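Local coordinates for beta-galactosidase BgaB (Bifidobacterium adolescentis, PDB 5VYM), which hydrolyses transgalactooligosaccharides, releasing terminal non-reducing beta-D-galactose, and is highly active on beta-1,4-linked digalactose and oligosaccharides containing it, at residues V92-G97 with E127-L132. Numbering follows the deposited sequence.
Sequences VGYATG and EEFNIL
The ring of Phe129 reaches across to a type I beta turn, Gly93 to Thr96, and lays its CE1 corner against the backbone of Tyr94 and Ala95. The turn follows directly on strand 89-93, an outermost strand, within this chain, of the four-stranded parallel sheet in the trimerisation domain of this family 42 galactosidase, and is closed by Thr96 N donating to Gly93 O at 3.2 Å. A chi1 of -171° sets CG of Phe129 opposite the backbone N and sends the ring from the 127-132 segment towards the turn. Its CE1 leads, lying 3.7 Å from Tyr94 O, a carbonyl oxygen that is also hydrogen-bonded to the hydroxyl of Tyr110. The same carbon comes 4.3 Å from Ala95 CA, while the methyl of Ala95 sits 4.4 Å from Phe129 CZ. Beyond the segments, Leu29 packs on both Tyr94 and Ala95, and Leu98 touches Phe129.

The buried phenol of Tyr94 rises from the turn with chi1 at 63°, which brings the CD2 side of its ring towards the other segment. Phe129 CE1 meets this ring at its edge, near its plane, 4.4 Å from Tyr94 CD2. The contact is modest, burying 121 Å² in all, with its side-chain contacts apolar. The second subunit borders it: Val92, Gly93, Ile131 and Leu132 pair in a parallel beta ladder with a strand of that chain, carrying the sheet across the interface, and Gln163 of the second subunit hydrogen-bonds the backbone at Glu128 O and Asn130 N. Ile131, where strand 131-132 begins, completes the patch beside Phe129, its branch methyl CG2 approaching the tyrosine ring obliquely at 4.3 Å from Tyr94 CD2.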
loop_
_atom_site.group_PDB
_atom_site.type_symbol
_atom_site.label_atom_id
_atom_site.label_comp_id
_atom_site.label_asym_id
_atom_site.label_seq_id
_atom_site.Cartn_x
_atom_site.Cartn_y
_atom_site.Cartn_z
ATOM N N VAL B 92 1.038 9.382 -11.002
ATOM C CA VAL B 92 2.259 9.749 -10.292
ATOM C C VAL B 92 3.372 9.951 -11.311
ATOM O O VAL B 92 3.677 9.044 -12.096
ATOM C CB VAL B 92 2.656 8.685 -9.257
ATOM C CG1 VAL B 92 3.923 9.098 -8.530
ATOM C CG2 VAL B 92 1.522 8.458 -8.272
ATOM N N GLY B 93 3.984 11.139 -11.291
ATOM C CA GLY B 93 5.111 11.404 -12.156
ATOM C C GLY B 93 6.402 10.795 -11.637
ATOM O O GLY B 93 6.519 10.402 -10.476
ATOM N N TYR B 94 7.396 10.736 -12.528
ATOM C CA TYR B 94 8.641 10.043 -12.207
ATOM C C TYR B 94 9.403 10.723 -11.076
ATOM O O TYR B 94 10.145 10.058 -10.344
ATOM C CB TYR B 94 9.521 9.938 -13.455
ATOM C CG TYR B 94 9.964 11.268 -14.025
ATOM C CD1 TYR B 94 9.142 11.988 -14.883
ATOM C CD2 TYR B 94 11.210 11.800 -13.713
ATOM C CE1 TYR B 94 9.545 13.202 -15.408
ATOM C CE2 TYR B 94 11.621 13.014 -14.234
ATOM C CZ TYR B 94 10.785 13.710 -15.080
ATOM O OH TYR B 94 11.190 14.918 -15.601
ATOM N N ALA B 95 9.236 12.036 -10.910
ATOM C CA ALA B 95 9.951 12.789 -9.888
ATOM C C ALA B 95 9.086 13.098 -8.673
ATOM O O ALA B 95 9.393 14.029 -7.920
ATOM C CB ALA B 95 10.513 14.081 -10.480
ATOM N N THR B 96 8.019 12.334 -8.459
ATOM C CA THR B 96 7.094 12.558 -7.355
ATOM C C THR B 96 7.419 11.619 -6.200
ATOM O O THR B 96 7.646 10.423 -6.410
ATOM C CB THR B 96 5.647 12.349 -7.813
ATOM O OG1 THR B 96 5.259 13.425 -8.677
ATOM C CG2 THR B 96 4.701 12.292 -6.619
ATOM N N GLY B 97 7.453 12.166 -4.988
ATOM C CA GLY B 97 7.602 11.348 -3.800
ATOM C C GLY B 97 9.017 10.925 -3.483
ATOM O O GLY B 97 9.232 9.806 -3.002
ATOM N N GLU B 127 15.451 0.813 -7.347
ATOM C CA GLU B 127 16.376 0.850 -6.220
ATOM C C GLU B 127 16.664 2.273 -5.761
ATOM O O GLU B 127 16.835 2.506 -4.559
ATOM C CB GLU B 127 17.679 0.135 -6.578
ATOM C CG GLU B 127 17.572 -1.385 -6.578
ATOM C CD GLU B 127 17.033 -1.939 -5.266
ATOM O OE1 GLU B 127 15.799 -2.095 -5.137
ATOM O OE2 GLU B 127 17.847 -2.216 -4.362
ATOM N N GLU B 128 16.707 3.229 -6.686
ATOM C CA GLU B 128 16.943 4.621 -6.331
ATOM C C GLU B 128 16.547 5.505 -7.502
ATOM O O GLU B 128 16.400 5.040 -8.636
ATOM C CB GLU B 128 18.406 4.868 -5.944
ATOM C CG GLU B 128 19.401 4.582 -7.055
ATOM C CD GLU B 128 20.834 4.842 -6.632
ATOM O OE1 GLU B 128 21.045 5.249 -5.471
ATOM O OE2 GLU B 128 21.747 4.640 -7.460
ATOM N N PHE B 129 16.366 6.789 -7.203
ATOM C CA PHE B 129 16.125 7.780 -8.241
ATOM C C PHE B 129 17.335 7.857 -9.165
ATOM O O PHE B 129 18.464 8.071 -8.713
ATOM C CB PHE B 129 15.839 9.138 -7.596
ATOM C CG PHE B 129 15.358 10.188 -8.556
ATOM C CD1 PHE B 129 14.229 9.977 -9.330
ATOM C CD2 PHE B 129 16.015 11.404 -8.654
ATOM C CE1 PHE B 129 13.779 10.953 -10.203
ATOM C CE2 PHE B 129 15.570 12.382 -9.523
ATOM C CZ PHE B 129 14.449 12.157 -10.298
ATOM N N ASN B 130 17.099 7.667 -10.464
ATOM C CA ASN B 130 18.193 7.553 -11.431
ATOM C C ASN B 130 17.661 7.995 -12.796
ATOM O O ASN B 130 17.070 7.201 -13.530
ATOM C CB ASN B 130 18.736 6.133 -11.472
ATOM C CG ASN B 130 19.779 5.939 -12.550
ATOM O OD1 ASN B 130 20.523 6.860 -12.885
ATOM N ND2 ASN B 130 19.834 4.734 -13.108
ATOM N N ILE B 131 17.889 9.264 -13.124
ATOM C CA ILE B 131 17.420 9.842 -14.378
ATOM C C ILE B 131 18.591 9.981 -15.339
ATOM O O ILE B 131 19.738 10.205 -14.934
ATOM C CB ILE B 131 16.722 11.200 -14.154
ATOM C CG1 ILE B 131 17.619 12.140 -13.345
ATOM C CG2 ILE B 131 15.379 11.003 -13.471
ATOM C CD1 ILE B 131 17.002 13.498 -13.092
ATOM N N LEU B 132 18.296 9.848 -16.630
ATOM C CA LEU B 132 19.291 9.969 -17.682
ATOM C C LEU B 132 18.786 10.930 -18.749
ATOM O O LEU B 132 17.586 11.197 -18.856
ATOM C CB LEU B 132 19.614 8.609 -18.316
ATOM C CG LEU B 132 20.247 7.561 -17.400
ATOM C CD1 LEU B 132 20.428 6.244 -18.138
ATOM C CD2 LEU B 132 21.576 8.061 -16.850
#